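Putative mRNA interferase YoeB (Agrobacterium tumefaciens, PDB 6N90) is probably an mRNA-cleaving endoribonuclease, the toxin half of a YoeB-type bacterial toxin-antitoxin system. Local coordinates at residues A[21-26]-A[58-63]; A[37-42]-A[54-59]; A[64-69]-A[79-84]. All coordinates share one frame; numbering follows the deposited sequence.

Overall arrangement
The three contacts build outward from the mixed sheet of this small toxin. Contact 3 lies at its heart and pairs the two long strands of a hairpin; the centre of contact 3 is about 3 Å from the centre of the chain. Strand 56-59 is the next strand over and serves both other contacts: its far end, running into 60-63, meets helix 21-36 in contact 1, while R58 and W56 hold the loop after that helix in contact 2. The centres of contacts 1 and 2 are about 14 Å apart, those of 2 and 3 about 9 Å, and those of 1 and 3 about 11 Å. Backbone bonding between R58 and F66 ties strand 56-59 to the hairpin.

Contact 1 of 3, residues A[21-26]-A[58-63]; sequences ARMVEK and RRITAE
K26 and M23, one turn apart on the same side of helix 21-36, meet the chain where it turns a corner at I60, after strand 56-59. The charged end of K26 makes the polar contact: NZ lies 2.6 Å from R59 O, in the carbonyl plane and with a C=O...N angle of 149°. Lysine suits the place because its long, flexible chain can carry an ammonium group from the helix to that oxygen. K26 does so with CG anti to its backbone N (chi1 -178°) and with bends at chi2 and chi4, so that its aliphatic part runs past I60 on the way. There K26 CG touches I60 CG2 at 3.5 Å.

The same methyl is met by M23 from the preceding turn, with M23 CE 3.5 Å from I60 CG2. Beta-branching suits I60 to this place, since CG2 sits close to the backbone and can fill the gap between the two helix side chains. M23 is bent at chi2 and chi3 and crosses both I60 and T61 at roughly a right angle; its SD rests 3.7 Å from T61 CG2. T61 turns that methyl to the helix, while its OG1 accepts a weak bond from E63 N.

The turning of the chain is the second shell. I60 and T61 both face H64, a classic beta bulge, consistent with neighbouring residues both offering a methyl to the helix. R59 is further fixed by backbone bonding to G43.

Farther out, I60 is packed against I27 and L30 of the same helix and against F66 of strand 64-73. M23 also touches W16 of helix 7-19 and H64, so this corner brings helices 7-19 and 21-36 together against strands 56-59 and 64-73.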
loop_
_atom_site.group_PDB
_atom_site.type_symbol
_atom_site.label_atom_id
_atom_site.label_comp_id
_atom_site.label_asym_id
_atom_site.label_seq_id
_atom_site.Cartn_x
_atom_site.Cartn_y
_atom_site.Cartn_z
ATOM N N ALA A 21 -7.303 8.347 12.693
ATOM C CA ALA A 21 -6.018 7.657 12.678
ATOM C C ALA A 21 -6.046 6.332 13.441
ATOM O O ALA A 21 -5.200 5.461 13.216
ATOM C CB ALA A 21 -4.928 8.560 13.232
ATOM N N ARG A 22 -7.004 6.180 14.349
ATOM C CA ARG A 22 -7.139 4.925 15.081
ATOM C C ARG A 22 -7.499 3.800 14.123
ATOM O O ARG A 22 -7.065 2.670 14.289
ATOM C CB ARG A 22 -8.214 5.021 16.156
ATOM C CG ARG A 22 -7.946 6.050 17.236
ATOM C CD ARG A 22 -9.086 6.062 18.251
ATOM N N MET A 23 -8.332 4.115 13.141
ATOM C CA MET A 23 -8.753 3.127 12.146
ATOM C C MET A 23 -7.581 2.759 11.234
ATOM O O MET A 23 -7.445 1.613 10.819
ATOM C CB MET A 23 -9.920 3.668 11.323
ATOM C CG MET A 23 -11.183 3.881 12.154
ATOM S SD MET A 23 -11.960 2.321 12.556
ATOM C CE MET A 23 -12.661 1.889 10.972
ATOM N N VAL A 24 -6.753 3.745 10.907
ATOM C CA VAL A 24 -5.536 3.482 10.122
ATOM C C VAL A 24 -4.669 2.470 10.880
ATOM O O VAL A 24 -4.150 1.509 10.304
ATOM C CB VAL A 24 -4.724 4.783 9.839
ATOM C CG1 VAL A 24 -3.420 4.464 9.036
ATOM C CG2 VAL A 24 -5.580 5.756 9.088
ATOM N N GLU A 25 -4.523 2.688 12.182
ATOM C CA GLU A 25 -3.716 1.796 13.006
ATOM C C GLU A 25 -4.279 0.382 13.062
ATOM O O GLU A 25 -3.527 -0.594 13.032
ATOM C CB GLU A 25 -3.593 2.354 14.425
ATOM C CG GLU A 25 -2.858 3.675 14.496
ATOM N N LYS A 26 -5.599 0.273 13.173
ATOM C CA LYS A 26 -6.243 -1.043 13.169
ATOM C C LYS A 26 -6.008 -1.764 11.851
ATOM O O LYS A 26 -5.728 -2.965 11.818
ATOM C CB LYS A 26 -7.734 -0.899 13.423
ATOM C CG LYS A 26 -8.482 -2.217 13.485
ATOM C CD LYS A 26 -7.966 -3.107 14.611
ATOM C CE LYS A 26 -9.019 -4.130 15.038
ATOM N NZ LYS A 26 -9.396 -5.083 13.965
ATOM N N ARG A 58 -11.781 -9.578 7.680
ATOM C CA ARG A 58 -11.591 -9.387 9.108
ATOM C C ARG A 58 -12.286 -8.099 9.560
ATOM O O ARG A 58 -12.477 -7.164 8.773
ATOM C CB ARG A 58 -10.103 -9.321 9.457
ATOM C CG ARG A 58 -9.332 -10.581 9.171
ATOM C CD ARG A 58 -7.814 -10.303 9.244
ATOM N NE ARG A 58 -7.031 -11.453 8.815
ATOM C CZ ARG A 58 -6.171 -12.098 9.596
ATOM N NH1 ARG A 58 -5.965 -11.684 10.857
ATOM N NH2 ARG A 58 -5.491 -13.128 9.102
ATOM N N ARG A 59 -12.657 -8.065 10.831
ATOM C CA ARG A 59 -13.273 -6.888 11.424
ATOM C C ARG A 59 -12.271 -5.784 11.731
ATOM O O ARG A 59 -11.291 -5.997 12.434
ATOM C CB ARG A 59 -13.996 -7.270 12.718
ATOM C CG ARG A 59 -15.275 -8.039 12.510
ATOM C CD ARG A 59 -16.435 -7.348 13.200
ATOM N NE ARG A 59 -16.264 -7.268 14.648
ATOM C CZ ARG A 59 -17.269 -7.080 15.495
ATOM N NH1 ARG A 59 -18.508 -6.964 15.028
ATOM N NH2 ARG A 59 -17.040 -7.016 16.802
ATOM N N ILE A 60 -12.532 -4.587 11.229
ATOM C CA ILE A 60 -11.861 -3.407 11.742
ATOM C C ILE A 60 -12.686 -2.924 12.929
ATOM O O ILE A 60 -12.181 -2.780 14.039
ATOM C CB ILE A 60 -11.745 -2.309 10.679
ATOM C CG1 ILE A 60 -11.202 -2.879 9.370
ATOM C CG2 ILE A 60 -10.875 -1.137 11.157
ATOM C CD1 ILE A 60 -11.253 -1.822 8.230
ATOM N N THR A 61 -13.953 -2.623 12.656
ATOM C CA THR A 61 -14.974 -2.425 13.689
ATOM C C THR A 61 -16.217 -3.192 13.267
ATOM O O THR A 61 -16.197 -3.865 12.245
ATOM C CB THR A 61 -15.326 -0.949 13.887
ATOM O OG1 THR A 61 -15.916 -0.426 12.686
ATOM C CG2 THR A 61 -14.090 -0.162 14.222
ATOM N N ALA A 62 -17.305 -3.081 14.028
ATOM C CA ALA A 62 -18.529 -3.796 13.669
ATOM C C ALA A 62 -19.046 -3.325 12.308
ATOM O O ALA A 62 -19.594 -4.117 11.533
ATOM C CB ALA A 62 -19.588 -3.614 14.737
ATOM N N GLU A 63 -18.842 -2.044 12.007
ATOM C CA GLU A 63 -19.379 -1.453 10.783
ATOM C C GLU A 63 -18.396 -1.434 9.610
ATOM O O GLU A 63 -18.775 -1.076 8.494
ATOM C CB GLU A 63 -19.861 -0.024 11.051
ATOM C CG GLU A 63 -21.158 0.073 11.859
ATOM C CD GLU A 63 -22.283 -0.804 11.314
ATOM O OE1 GLU A 63 -22.445 -0.886 10.073
ATOM O OE2 GLU A 63 -23.018 -1.399 12.135
#

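Contact 2 of 3, residues A[37-42]-A[54-59]; sequences TPFAGL and GYWSRR
Just after helix 21-36 the chain folds into a type I beta turn, T37 to A40, closed by A40 N to T37 O at 3.2 Å, and then runs on beside strand 56-59 with CA atoms of L42 and R58 7.5 Å apart. At that spacing the join is made by side chains reaching from the strand, chiefly R58, whose guanidinium group is ringed by carbonyl oxygens of the loop. The R58 chain is extended from CG to NE (chi2 167°, chi3 -173°), which carries that group across to the loop. Arginine suits the site because its five N-H groups fan out in one plane and can serve several acceptors together. R58 NH2 gives bonds of 2.9 Å to T37 O, near the guanidinium plane, and of 2.9 Å to A40 O, which is approached from above its carbonyl plane; a weak bond to P38 O joins them. With three acceptors for two hydrogens, NH2 must share them. R58 NE bonds to Y68 OH, which also meets P38 O. Such a gathering of carbonyl dipoles would be expected to stabilise the positive charge of this buried group.

G41 takes backbone angles at which a CB would be jammed against the preceding carbonyl O, so glycine suits the bend between A40 and L42. At the start of the strand, W56 offers one indole face to F39, whose CD1 lies 3.5 Å from W56 CE2. The ring planes are inclined at 42°, an oblique aromatic pair on the surface, with P38 CB over the centre of the F39 ring. The shortest bond of the set is R58 NH1 to L42 O, 2.6 Å, met in the carbonyl plane on a lone pair.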
loop_
_atom_site.group_PDB
_atom_site.type_symbol
_atom_site.label_atom_id
_atom_site.label_comp_id
_atom_site.label_asym_id
_atom_site.label_seq_id
_atom_site.Cartn_x
_atom_site.Cartn_y
_atom_site.Cartn_z
ATOM N N THR A 37 -0.089 -14.641 9.267
ATOM C CA THR A 37 -1.026 -15.748 9.342
ATOM C C THR A 37 -2.306 -15.384 8.587
ATOM O O THR A 37 -3.255 -14.929 9.191
ATOM C CB THR A 37 -1.369 -16.087 10.813
ATOM O OG1 THR A 37 -1.834 -14.908 11.492
ATOM C CG2 THR A 37 -0.137 -16.596 11.539
ATOM N N PRO A 38 -2.338 -15.598 7.267
ATOM C CA PRO A 38 -3.487 -15.157 6.455
ATOM C C PRO A 38 -4.850 -15.627 6.958
ATOM O O PRO A 38 -5.828 -14.907 6.815
ATOM C CB PRO A 38 -3.195 -15.762 5.085
ATOM C CG PRO A 38 -1.740 -15.892 5.045
ATOM C CD PRO A 38 -1.266 -16.165 6.439
ATOM N N PHE A 39 -4.918 -16.810 7.556
ATOM C CA PHE A 39 -6.215 -17.378 7.895
ATOM C C PHE A 39 -6.515 -17.352 9.387
ATOM O O PHE A 39 -7.560 -17.841 9.812
ATOM C CB PHE A 39 -6.306 -18.818 7.385
ATOM C CG PHE A 39 -5.928 -18.967 5.941
ATOM C CD1 PHE A 39 -6.524 -18.182 4.969
ATOM C CD2 PHE A 39 -4.946 -19.864 5.563
ATOM C CE1 PHE A 39 -6.164 -18.309 3.640
ATOM C CE2 PHE A 39 -4.581 -19.995 4.239
ATOM C CZ PHE A 39 -5.183 -19.219 3.276
ATOM N N ALA A 40 -5.605 -16.795 10.178
ATOM C CA ALA A 40 -5.809 -16.756 11.620
ATOM C C ALA A 40 -5.372 -15.427 12.211
ATOM O O ALA A 40 -4.829 -14.583 11.519
ATOM C CB ALA A 40 -5.062 -17.906 12.293
ATOM N N GLY A 41 -5.622 -15.246 13.498
ATOM C CA GLY A 41 -5.196 -14.042 14.179
ATOM C C GLY A 41 -6.256 -12.965 14.275
ATOM O O GLY A 41 -7.457 -13.238 14.309
ATOM N N LEU A 42 -5.781 -11.725 14.307
ATOM C CA LEU A 42 -6.583 -10.553 14.624
ATOM C C LEU A 42 -7.786 -10.349 13.702
ATOM O O LEU A 42 -7.708 -10.570 12.499
ATOM C CB LEU A 42 -5.676 -9.314 14.589
ATOM C CG LEU A 42 -6.269 -8.018 15.134
ATOM C CD1 LEU A 42 -6.457 -8.138 16.633
ATOM C CD2 LEU A 42 -5.380 -6.843 14.785
ATOM N N GLY A 54 -12.525 -16.944 -2.754
ATOM C CA GLY A 54 -11.112 -16.856 -2.410
ATOM C C GLY A 54 -10.746 -15.690 -1.507
ATOM O O GLY A 54 -9.641 -15.611 -0.977
ATOM N N TYR A 55 -11.688 -14.778 -1.310
ATOM C CA TYR A 55 -11.413 -13.597 -0.502
ATOM C C TYR A 55 -11.751 -13.879 0.960
ATOM O O TYR A 55 -12.589 -14.737 1.266
ATOM C CB TYR A 55 -12.195 -12.404 -1.059
ATOM C CG TYR A 55 -11.700 -11.975 -2.431
ATOM C CD1 TYR A 55 -12.105 -12.643 -3.594
ATOM C CD2 TYR A 55 -10.804 -10.930 -2.564
ATOM C CE1 TYR A 55 -11.634 -12.251 -4.846
ATOM C CE2 TYR A 55 -10.330 -10.536 -3.806
ATOM C CZ TYR A 55 -10.748 -11.191 -4.938
ATOM O OH TYR A 55 -10.267 -10.777 -6.162
ATOM N N TRP A 56 -11.045 -13.194 1.857
ATOM C CA TRP A 56 -11.245 -13.314 3.287
ATOM C C TRP A 56 -11.590 -11.955 3.865
ATOM O O TRP A 56 -11.283 -10.923 3.260
ATOM C CB TRP A 56 -9.997 -13.867 3.961
ATOM C CG TRP A 56 -9.880 -15.323 3.799
ATOM C CD1 TRP A 56 -9.599 -16.005 2.653
ATOM C CD2 TRP A 56 -10.047 -16.298 4.824
ATOM N NE1 TRP A 56 -9.588 -17.359 2.907
ATOM C CE2 TRP A 56 -9.860 -17.560 4.238
ATOM C CE3 TRP A 56 -10.350 -16.225 6.186
ATOM C CZ2 TRP A 56 -9.958 -18.749 4.973
ATOM C CZ3 TRP A 56 -10.448 -17.405 6.917
ATOM C CH2 TRP A 56 -10.248 -18.645 6.307
ATOM N N SER A 57 -12.199 -11.958 5.029
ATOM C CA SER A 57 -12.583 -10.736 5.690
ATOM C C SER A 57 -12.261 -10.700 7.178
ATOM O O SER A 57 -12.382 -11.691 7.823
ATOM C CB SER A 57 -14.072 -10.525 5.491
ATOM O OG SER A 57 -14.537 -9.403 6.149
ATOM N N ARG A 58 -11.781 -9.578 7.680
ATOM C CA ARG A 58 -11.591 -9.387 9.108
ATOM C C ARG A 58 -12.286 -8.099 9.560
ATOM O O ARG A 58 -12.477 -7.164 8.773
ATOM C CB ARG A 58 -10.103 -9.321 9.457
ATOM C CG ARG A 58 -9.332 -10.581 9.171
ATOM C CD ARG A 58 -7.814 -10.303 9.244
ATOM N NE ARG A 58 -7.031 -11.453 8.815
ATOM C CZ ARG A 58 -6.171 -12.098 9.596
ATOM N NH1 ARG A 58 -5.965 -11.684 10.857
ATOM N NH2 ARG A 58 -5.491 -13.128 9.102
ATOM N N ARG A 59 -12.657 -8.065 10.831
ATOM C CA ARG A 59 -13.273 -6.888 11.424
ATOM C C ARG A 59 -12.271 -5.784 11.731
ATOM O O ARG A 59 -11.291 -5.997 12.434
ATOM C CB ARG A 59 -13.996 -7.270 12.718
ATOM C CG ARG A 59 -15.275 -8.039 12.510
ATOM C CD ARG A 59 -16.435 -7.348 13.200
ATOM N NE ARG A 59 -16.264 -7.268 14.648
ATOM C CZ ARG A 59 -17.269 -7.080 15.495
ATOM N NH1 ARG A 59 -18.508 -6.964 15.028
ATOM N NH2 ARG A 59 -17.040 -7.016 16.802
#

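Contact 3 of 3, residues A[64-69]-A[79-84]; sequences HRFVYR and LEVIQC
V67 O receives two backbone N-H groups from the neighbouring strand: I82 N at 2.8 Å and, more weakly, Q83 N at 3.4 Å. This double acceptance marks a classic beta bulge, in which I82 and Q83 both face V67 and the register of the antiparallel hairpin 64-73/76-84 slips by one residue. Beyond the bulge Y68 faces V81 as a non-hydrogen-bonded pair, and R69 and E80 follow as a hydrogen-bonded one, with E80 N 2.8 Å from R69 O.

Their side chains lie alongside each other and form a salt bridge. E80 OE2 takes bonds from R69 NH2 (3.0 Å), on its syn side, and from R69 NE. Guanidinium and carboxylate are turned only 18° apart, nearly coplanar. An R69 chain extended through chi2 and then bent at chi3 (59°) turns NE and NH2 toward E80. On the same face of the sheet V67 CG2 packs 3.8 Å from Q83 CD, while Q83 NE2 reaches weakly to F86 O and H87 O.

The other face is mainly apolar, though Y68 OH leads away to P38 O. F66 CE1 touches V81 CG2 at 3.9 Å, the two side chains crossing at about a right angle, and L79 CD2 fits against Y68 CB at 3.9 Å. Large, flat and branched residues suit this side because helix 21-36 covers it, with L30 and I31 on F66 and A34 on L79. Beyond, V81 meets L3 and W5 of strand 2-5.

The two faces thus divide the chemistry: hydrocarbon seals the sheet to its helix, whereas the partly exposed face adds one ion pair, R69 with E80, between the strands and brings Q83 weakly to F86 and H87.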
loop_
_atom_site.group_PDB
_atom_site.type_symbol
_atom_site.label_atom_id
_atom_site.label_comp_id
_atom_site.label_asym_id
_atom_site.label_seq_id
_atom_site.Cartn_x
_atom_site.Cartn_y
_atom_site.Cartn_z
ATOM N N HIS A 64 -17.144 -1.823 9.846
ATOM C CA HIS A 64 -16.140 -1.696 8.786
ATOM C C HIS A 64 -15.288 -2.927 8.682
ATOM O O HIS A 64 -14.702 -3.362 9.683
ATOM C CB HIS A 64 -15.246 -0.472 9.025
ATOM C CG HIS A 64 -15.998 0.823 9.003
ATOM N ND1 HIS A 64 -16.487 1.370 7.840
ATOM C CD2 HIS A 64 -16.360 1.664 10.001
ATOM C CE1 HIS A 64 -17.120 2.499 8.121
ATOM N NE2 HIS A 64 -17.057 2.699 9.423
ATOM N N ARG A 65 -15.188 -3.459 7.468
ATOM C CA ARG A 65 -14.483 -4.715 7.257
ATOM C C ARG A 65 -13.275 -4.560 6.337
ATOM O O ARG A 65 -13.226 -3.685 5.448
ATOM C CB ARG A 65 -15.439 -5.776 6.690
ATOM C CG ARG A 65 -16.692 -5.999 7.538
ATOM C CD ARG A 65 -16.361 -6.200 9.023
ATOM N NE ARG A 65 -17.564 -6.209 9.858
ATOM C CZ ARG A 65 -18.138 -7.318 10.309
ATOM N NH1 ARG A 65 -17.597 -8.496 10.027
ATOM N NH2 ARG A 65 -19.230 -7.252 11.062
ATOM N N PHE A 66 -12.288 -5.408 6.598
ATOM C CA PHE A 66 -11.032 -5.456 5.859
ATOM C C PHE A 66 -11.118 -6.715 5.019
ATOM O O PHE A 66 -11.084 -7.817 5.562
ATOM C CB PHE A 66 -9.839 -5.465 6.856
ATOM C CG PHE A 66 -8.466 -5.679 6.230
ATOM C CD1 PHE A 66 -7.763 -4.628 5.678
ATOM C CD2 PHE A 66 -7.862 -6.934 6.265
ATOM C CE1 PHE A 66 -6.498 -4.812 5.141
ATOM C CE2 PHE A 66 -6.597 -7.138 5.702
ATOM C CZ PHE A 66 -5.917 -6.068 5.143
ATOM N N VAL A 67 -11.272 -6.542 3.708
ATOM C CA VAL A 67 -11.386 -7.676 2.798
ATOM C C VAL A 67 -10.095 -7.787 1.978
ATOM O O VAL A 67 -9.575 -6.797 1.451
ATOM C CB VAL A 67 -12.625 -7.537 1.882
ATOM C CG1 VAL A 67 -12.763 -8.780 0.959
ATOM C CG2 VAL A 67 -13.887 -7.356 2.724
ATOM N N TYR A 68 -9.579 -9.008 1.878
ATOM C CA TYR A 68 -8.264 -9.218 1.290
ATOM C C TYR A 68 -8.147 -10.605 0.700
ATOM O O TYR A 68 -9.008 -11.467 0.912
ATOM C CB TYR A 68 -7.171 -9.032 2.363
ATOM C CG TYR A 68 -7.294 -10.077 3.458
ATOM C CD1 TYR A 68 -8.232 -9.938 4.484
ATOM C CD2 TYR A 68 -6.476 -11.203 3.459
ATOM C CE1 TYR A 68 -8.357 -10.901 5.476
ATOM C CE2 TYR A 68 -6.581 -12.154 4.450
ATOM C CZ TYR A 68 -7.530 -12.007 5.446
ATOM O OH TYR A 68 -7.638 -12.979 6.422
ATOM N N ARG A 69 -7.058 -10.812 -0.021
ATOM C CA ARG A 69 -6.704 -12.140 -0.491
ATOM C C ARG A 69 -5.196 -12.250 -0.531
ATOM O O ARG A 69 -4.527 -11.368 -1.040
ATOM C CB ARG A 69 -7.306 -12.396 -1.882
ATOM C CG ARG A 69 -6.944 -13.728 -2.506
ATOM C CD ARG A 69 -7.638 -13.908 -3.862
ATOM N NE ARG A 69 -7.285 -12.861 -4.825
ATOM C CZ ARG A 69 -7.802 -12.769 -6.051
ATOM N NH1 ARG A 69 -8.693 -13.657 -6.454
ATOM N NH2 ARG A 69 -7.432 -11.798 -6.876
ATOM N N LEU A 79 -0.393 -9.722 -0.658
ATOM C CA LEU A 79 -1.675 -9.536 -0.008
ATOM C C LEU A 79 -2.370 -8.434 -0.769
ATOM O O LEU A 79 -1.828 -7.343 -0.891
ATOM C CB LEU A 79 -1.524 -9.141 1.466
ATOM C CG LEU A 79 -2.842 -9.120 2.249
ATOM C CD1 LEU A 79 -2.601 -9.481 3.700
ATOM C CD2 LEU A 79 -3.481 -7.755 2.172
ATOM N N GLU A 80 -3.561 -8.730 -1.280
ATOM C CA GLU A 80 -4.338 -7.750 -2.039
ATOM C C GLU A 80 -5.438 -7.240 -1.141
ATOM O O GLU A 80 -6.266 -8.031 -0.687
ATOM C CB GLU A 80 -4.977 -8.372 -3.285
ATOM C CG GLU A 80 -4.102 -8.568 -4.498
ATOM C CD GLU A 80 -4.863 -9.298 -5.597
ATOM O OE1 GLU A 80 -5.135 -8.678 -6.649
ATOM O OE2 GLU A 80 -5.190 -10.489 -5.399
ATOM N N VAL A 81 -5.472 -5.932 -0.894
ATOM C CA VAL A 81 -6.569 -5.344 -0.134
ATOM C C VAL A 81 -7.661 -4.861 -1.082
ATOM O O VAL A 81 -7.415 -4.009 -1.936
ATOM C CB VAL A 81 -6.101 -4.164 0.726
ATOM C CG1 VAL A 81 -7.293 -3.575 1.544
ATOM C CG2 VAL A 81 -4.939 -4.593 1.601
ATOM N N ILE A 82 -8.860 -5.400 -0.901
ATOM C CA ILE A 82 -10.005 -5.120 -1.749
ATOM C C ILE A 82 -10.871 -4.023 -1.147
ATOM O O ILE A 82 -11.406 -3.178 -1.869
ATOM C CB ILE A 82 -10.846 -6.404 -1.965
ATOM C CG1 ILE A 82 -9.934 -7.541 -2.418
ATOM C CG2 ILE A 82 -11.953 -6.174 -2.978
ATOM C CD1 ILE A 82 -9.104 -7.206 -3.631
ATOM N N GLN A 83 -11.000 -4.035 0.176
ATOM C CA GLN A 83 -11.802 -3.030 0.882
ATOM C C GLN A 83 -11.254 -2.795 2.294
ATOM O O GLN A 83 -10.732 -3.718 2.902
ATOM C CB GLN A 83 -13.281 -3.493 0.906
ATOM C CG GLN A 83 -14.082 -3.229 2.167
ATOM C CD GLN A 83 -15.458 -3.899 2.119
ATOM O OE1 GLN A 83 -15.857 -4.478 1.096
ATOM N NE2 GLN A 83 -16.176 -3.838 3.229
ATOM N N CYS A 84 -11.358 -1.578 2.825
ATOM C CA CYS A 84 -11.019 -1.346 4.227
ATOM C C CYS A 84 -11.995 -0.327 4.842
ATOM O O CYS A 84 -11.622 0.545 5.642
ATOM C CB CYS A 84 -9.555 -0.877 4.375
ATOM S SG CYS A 84 -9.218 0.743 3.665
#